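Local coordinates for transcriptional regulator, TetR family (Legionella pneumophila subsp. pneumophila str. Philadelphia 1, PDB 3ON4), which probably binds DNA as a two-subunit, all-helical transcriptional regulator of the TetR family, at residues I15-E20 with I62-D67; A21-D26 with M106-M111. One frame throughout, in Å; residues are numbered along the deposited sequence.

How the interactions relate
Both contacts use helix 11-26, the first helix of the TetR-type DNA-binding domain, and they follow one another along it. Interaction 1 sets its earlier turns across the long helix 54-77 in a surface contact, where an indole and a histidine-carboxylate bond do the work. Interaction 2 takes the last turns and is buried: main-chain and amide hydrogen bonds join them to the loop residue Met106, just ahead of helix 108-115, with aliphatic and selenomethionine packing beside them, and the second subunit comes within reach there. Their centres lie about 10 Å apart, and they meet where Leu108 CD2 packs 3.3 Å from His65 CB.

Interaction 1 of 2, residues I15-E20 with I62-D67; sequences ILAVAE and ISWHTD
Trp64 and His65, neighbours on helix 54-77, reach across to Leu16, Ala17 and Glu20 on helix 11-26, and the two helices cross almost perpendicularly, at -88°, with their local axes 10.6 Å apart. This is part of the helical bundle of a TetR-type DNA-binding domain: helix 11-26 opens it, and 54-77 is the long helix that follows the predicted helix-turn-helix at 32-51.

The apolar part centres on the indole. Trp64 has CG anti to its own backbone nitrogen (chi1 -179°), which puts the ring between the two helices, against Leu16, Ala17 and Glu20. Leu16 CB sits over one face of the six-membered ring in a CH-pi contact, 4.2 Å from the centroid and displaced toward the rim. At the far end of the ring, Ala17 CB meets Trp64 CH2 at 3.9 Å. Outside the two segments, Leu16 also packs on Val61 and Phe51.

The polar part belongs to Glu20. Its extended chain brings the carboxylate beside the outer end of the indole, where OE1 approaches Trp64 CZ3 obliquely at 3.6 Å. The same oxygen forms a salt bridge with Lys68, which also makes a cation-pi contact with Trp64; lysine, carboxylate and indole thus form one cluster, and the lysine's positive charge would be expected to stabilise the carboxylate. The other oxygen is taken by buried His65, so each carboxylate oxygen has a partner, which restrains the group's rotation. In that histidine-carboxylate bond, imidazole and carboxylate planes stand nearly perpendicular: His65 ND1 donates within its own ring plane and meets Glu20 OE2 from above the carboxylate plane, at 2.7 Å and with a nearly straight N-H...O angle of 167°.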
loop_
_atom_site.group_PDB
_atom_site.type_symbol
_atom_site.label_atom_id
_atom_site.label_comp_id
_atom_site.label_asym_id
_atom_site.label_seq_id
_atom_site.Cartn_x
_atom_site.Cartn_y
_atom_site.Cartn_z
ATOM N N ILE A 15 -11.039 20.132 -11.647
ATOM C CA ILE A 15 -10.084 20.147 -10.528
ATOM C C ILE A 15 -10.111 18.792 -9.841
ATOM O O ILE A 15 -9.070 18.182 -9.591
ATOM C CB ILE A 15 -10.382 21.262 -9.472
ATOM C CG1 ILE A 15 -10.085 22.641 -10.045
ATOM C CG2 ILE A 15 -9.538 21.000 -8.200
ATOM C CD1 ILE A 15 -10.762 23.830 -9.307
ATOM N N LEU A 16 -11.313 18.308 -9.556
ATOM C CA LEU A 16 -11.457 17.016 -8.911
ATOM C C LEU A 16 -10.812 15.897 -9.753
ATOM O O LEU A 16 -10.077 15.059 -9.218
ATOM C CB LEU A 16 -12.924 16.702 -8.645
ATOM C CG LEU A 16 -13.558 17.513 -7.509
ATOM C CD1 LEU A 16 -15.101 17.422 -7.587
ATOM C CD2 LEU A 16 -13.017 17.045 -6.156
ATOM N N ALA A 17 -11.058 15.921 -11.056
ATOM C CA ALA A 17 -10.553 14.838 -11.924
ATOM C C ALA A 17 -9.015 14.801 -11.993
ATOM O O ALA A 17 -8.402 13.708 -11.933
ATOM C CB ALA A 17 -11.186 14.922 -13.325
ATOM N N VAL A 18 -8.383 15.969 -12.092
ATOM C CA VAL A 18 -6.906 16.002 -12.138
ATOM C C VAL A 18 -6.327 15.710 -10.757
ATOM O O VAL A 18 -5.334 15.000 -10.649
ATOM C CB VAL A 18 -6.324 17.336 -12.661
ATOM C CG1 VAL A 18 -4.827 17.139 -13.059
ATOM C CG2 VAL A 18 -7.105 17.832 -13.819
ATOM N N ALA A 19 -6.972 16.199 -9.689
ATOM C CA ALA A 19 -6.487 15.931 -8.330
ATOM C C ALA A 19 -6.497 14.432 -8.055
ATOM O O ALA A 19 -5.525 13.852 -7.520
ATOM C CB ALA A 19 -7.330 16.702 -7.275
ATOM N N GLU A 20 -7.598 13.801 -8.447
ATOM C CA GLU A 20 -7.743 12.365 -8.328
ATOM C C GLU A 20 -6.579 11.632 -9.024
ATOM O O GLU A 20 -5.982 10.721 -8.460
ATOM C CB GLU A 20 -9.082 11.933 -8.923
ATOM C CG GLU A 20 -9.396 10.450 -8.768
ATOM C CD GLU A 20 -10.662 10.025 -9.533
ATOM O OE1 GLU A 20 -10.749 10.236 -10.768
ATOM O OE2 GLU A 20 -11.561 9.448 -8.893
ATOM N N ILE A 62 -11.987 12.097 -2.342
ATOM C CA ILE A 62 -12.264 10.732 -1.871
ATOM C C ILE A 62 -13.771 10.490 -1.893
ATOM O O ILE A 62 -14.215 9.428 -2.300
ATOM C CB ILE A 62 -11.728 10.418 -0.478
ATOM C CG1 ILE A 62 -10.234 10.636 -0.394
ATOM C CG2 ILE A 62 -12.033 8.929 -0.128
ATOM C CD1 ILE A 62 -9.707 10.808 1.059
ATOM N N SER A 63 -14.553 11.483 -1.474
ATOM C CA SER A 63 -15.999 11.348 -1.465
ATOM C C SER A 63 -16.570 11.072 -2.878
ATOM O O SER A 63 -17.396 10.166 -3.061
ATOM C CB SER A 63 -16.644 12.588 -0.822
ATOM O OG SER A 63 -18.052 12.462 -0.762
ATOM N N TRP A 64 -16.112 11.856 -3.865
ATOM C CA TRP A 64 -16.479 11.664 -5.259
ATOM C C TRP A 64 -16.089 10.273 -5.783
ATOM O O TRP A 64 -16.906 9.554 -6.406
ATOM C CB TRP A 64 -15.755 12.715 -6.075
ATOM C CG TRP A 64 -16.014 12.705 -7.522
ATOM C CD1 TRP A 64 -17.229 12.668 -8.146
ATOM C CD2 TRP A 64 -15.029 12.799 -8.554
ATOM N NE1 TRP A 64 -17.058 12.701 -9.514
ATOM C CE2 TRP A 64 -15.714 12.796 -9.788
ATOM C CE3 TRP A 64 -13.622 12.875 -8.557
ATOM C CZ2 TRP A 64 -15.042 12.865 -11.019
ATOM C CZ3 TRP A 64 -12.963 12.939 -9.771
ATOM C CH2 TRP A 64 -13.670 12.939 -10.984
ATOM N N HIS A 65 -14.845 9.883 -5.506
ATOM C CA HIS A 65 -14.332 8.601 -5.967
ATOM C C HIS A 65 -15.134 7.454 -5.372
ATOM O O HIS A 65 -15.436 6.491 -6.076
ATOM C CB HIS A 65 -12.862 8.442 -5.564
ATOM C CG HIS A 65 -12.190 7.221 -6.124
ATOM N ND1 HIS A 65 -11.639 7.189 -7.384
ATOM C CD2 HIS A 65 -11.897 6.023 -5.560
ATOM C CE1 HIS A 65 -11.074 6.010 -7.589
ATOM N NE2 HIS A 65 -11.207 5.287 -6.493
ATOM N N THR A 66 -15.446 7.539 -4.081
ATOM C CA THR A 66 -16.257 6.508 -3.414
ATOM C C THR A 66 -17.655 6.385 -4.039
ATOM O O THR A 66 -18.157 5.275 -4.244
ATOM C CB THR A 66 -16.384 6.765 -1.907
ATOM O OG1 THR A 66 -15.067 6.852 -1.322
ATOM C CG2 THR A 66 -17.184 5.627 -1.221
ATOM N N ASP A 67 -18.269 7.522 -4.352
ATOM C CA ASP A 67 -19.556 7.531 -5.019
ATOM C C ASP A 67 -19.495 6.852 -6.390
ATOM O O ASP A 67 -20.414 6.133 -6.766
ATOM C CB ASP A 67 -20.063 8.964 -5.194
ATOM C CG ASP A 67 -20.612 9.562 -3.906
ATOM O OD1 ASP A 67 -20.830 8.824 -2.914
ATOM O OD2 ASP A 67 -20.846 10.790 -3.901
#

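Interaction 2 of 2, residues A21-D26 with M106-M111; sequences ALIQKD and MCLGGM
Gln24 and Met106 hold each other through two hydrogen bonds, one from each residue. The backbone nitrogen of Met106 donates to Gln24 O at 2.9 Å, and the amide of Gln24 answers, NE2 donating an N-H to Met106 O at 2.9 Å, with that acceptor close to the amide plane. The Gln24 chain runs extended beyond CG to reach it, and NE2 bonds to Leu98 O as well, which fixes the amide's rotation. Lys25 adds a salt bridge to Glu103.

Just past Met106, Cys107 is the N-cap of helix 108-115: its SG accepts from Gly110 N at 3.4 Å. The first turn of that helix presents Leu108, whose CD1 presses against Ile23 CG2 at 3.4 Å, a closer approach than such methyls normally keep, and also meets Gln24 CG at 3.8 Å.

One turn on, the selenomethionine chain of Met111 bends at chi2 and chi3, setting CE among the carbonyl oxygens of Ile23, Gln24 and Lys25, each 3.4 Å away. Met111 also packs on Ser114, and Asp26 on Gln117, of the second subunit.

Paired main-chain and amide bonds, flanked by apolar packing, satisfy buried polar groups at the junction and tie the end of the DNA-binding domain's first helix to the C-terminal domain.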
loop_
_atom_site.group_PDB
_atom_site.type_symbol
_atom_site.label_atom_id
_atom_site.label_comp_id
_atom_site.label_asym_id
_atom_site.label_seq_id
_atom_site.Cartn_x
_atom_site.Cartn_y
_atom_site.Cartn_z
ATOM N N ALA A 21 -6.285 12.048 -10.245
ATOM C CA ALA A 21 -5.217 11.489 -11.036
ATOM C C ALA A 21 -3.861 11.689 -10.376
ATOM O O ALA A 21 -3.086 10.728 -10.256
ATOM C CB ALA A 21 -5.204 12.086 -12.440
ATOM N N LEU A 22 -3.587 12.915 -9.924
ATOM C CA LEU A 22 -2.313 13.210 -9.264
ATOM C C LEU A 22 -2.126 12.392 -7.984
ATOM O O LEU A 22 -1.023 11.882 -7.732
ATOM C CB LEU A 22 -2.190 14.716 -8.984
ATOM C CG LEU A 22 -2.029 15.545 -10.268
ATOM C CD1 LEU A 22 -2.092 17.036 -9.945
ATOM C CD2 LEU A 22 -0.737 15.189 -11.009
ATOM N N ILE A 23 -3.190 12.253 -7.196
ATOM C CA ILE A 23 -3.124 11.508 -5.937
ATOM C C ILE A 23 -2.863 10.034 -6.243
ATOM O O ILE A 23 -1.964 9.410 -5.629
ATOM C CB ILE A 23 -4.388 11.696 -5.064
ATOM C CG1 ILE A 23 -4.457 13.153 -4.560
ATOM C CG2 ILE A 23 -4.366 10.690 -3.889
ATOM C CD1 ILE A 23 -5.855 13.541 -3.970
ATOM N N GLN A 24 -3.588 9.494 -7.214
ATOM C CA GLN A 24 -3.394 8.112 -7.633
ATOM C C GLN A 24 -2.012 7.813 -8.204
ATOM O O GLN A 24 -1.582 6.665 -8.168
ATOM C CB GLN A 24 -4.449 7.670 -8.639
ATOM C CG GLN A 24 -5.845 7.550 -8.056
ATOM C CD GLN A 24 -6.790 6.947 -9.044
ATOM O OE1 GLN A 24 -7.443 7.659 -9.797
ATOM N NE2 GLN A 24 -6.834 5.614 -9.087
ATOM N N LYS A 25 -1.345 8.816 -8.781
ATOM C CA LYS A 25 -0.026 8.601 -9.377
ATOM C C LYS A 25 1.068 8.780 -8.317
ATOM O O LYS A 25 1.957 7.939 -8.169
ATOM C CB LYS A 25 0.225 9.575 -10.537
ATOM C CG LYS A 25 -0.620 9.283 -11.785
ATOM C CD LYS A 25 -0.460 10.345 -12.840
ATOM C CE LYS A 25 -1.282 10.022 -14.068
ATOM N NZ LYS A 25 -0.992 10.963 -15.190
ATOM N N ASP A 26 0.972 9.874 -7.568
ATOM C CA ASP A 26 2.101 10.360 -6.749
ATOM C C ASP A 26 1.840 10.428 -5.268
ATOM O O ASP A 26 2.801 10.416 -4.474
ATOM C CB ASP A 26 2.500 11.772 -7.182
ATOM C CG ASP A 26 3.002 11.837 -8.607
ATOM O OD1 ASP A 26 3.472 10.820 -9.174
ATOM O OD2 ASP A 26 2.926 12.947 -9.177
HETATM N N MSE A 106 -2.211 3.930 -8.856
HETATM C CA MSE A 106 -2.549 3.140 -7.683
HETATM C C MSE A 106 -4.005 3.418 -7.317
HETATM O O MSE A 106 -4.578 4.448 -7.704
HETATM C CB MSE A 106 -1.615 3.546 -6.530
HETATM C CG MSE A 106 -1.817 2.844 -5.200
HETATM SE SE MSE A 106 -1.722 0.909 -5.338
HETATM C CE MSE A 106 -2.232 0.471 -3.527
ATOM N N CYS A 107 -4.593 2.511 -6.547
ATOM C CA CYS A 107 -5.907 2.723 -5.938
ATOM C C CYS A 107 -5.897 4.016 -5.143
ATOM O O CYS A 107 -4.967 4.239 -4.365
ATOM C CB CYS A 107 -6.204 1.574 -4.969
ATOM S SG CYS A 107 -7.772 1.744 -4.027
ATOM N N LEU A 108 -6.905 4.866 -5.316
ATOM C CA LEU A 108 -6.984 6.106 -4.518
ATOM C C LEU A 108 -7.065 5.810 -3.018
ATOM O O LEU A 108 -6.421 6.478 -2.179
ATOM C CB LEU A 108 -8.200 6.933 -4.908
ATOM C CG LEU A 108 -8.316 8.333 -4.325
ATOM C CD1 LEU A 108 -7.269 9.299 -4.965
ATOM C CD2 LEU A 108 -9.714 8.859 -4.539
ATOM N N GLY A 109 -7.845 4.793 -2.672
ATOM C CA GLY A 109 -7.959 4.370 -1.292
ATOM C C GLY A 109 -6.629 3.903 -0.723
ATOM O O GLY A 109 -6.248 4.265 0.409
ATOM N N GLY A 110 -5.918 3.080 -1.496
ATOM C CA GLY A 110 -4.611 2.589 -1.106
ATOM C C GLY A 110 -3.613 3.717 -0.868
ATOM O O GLY A 110 -2.816 3.669 0.085
HETATM N N MSE A 111 -3.640 4.725 -1.735
HETATM C CA MSE A 111 -2.761 5.870 -1.572
HETATM C C MSE A 111 -3.031 6.604 -0.265
HETATM O O MSE A 111 -2.088 6.904 0.528
HETATM C CB MSE A 111 -2.889 6.807 -2.762
HETATM C CG MSE A 111 -2.208 6.272 -4.014
HETATM SE SE MSE A 111 -0.309 5.945 -3.760
HETATM C CE MSE A 111 0.336 6.884 -5.371
#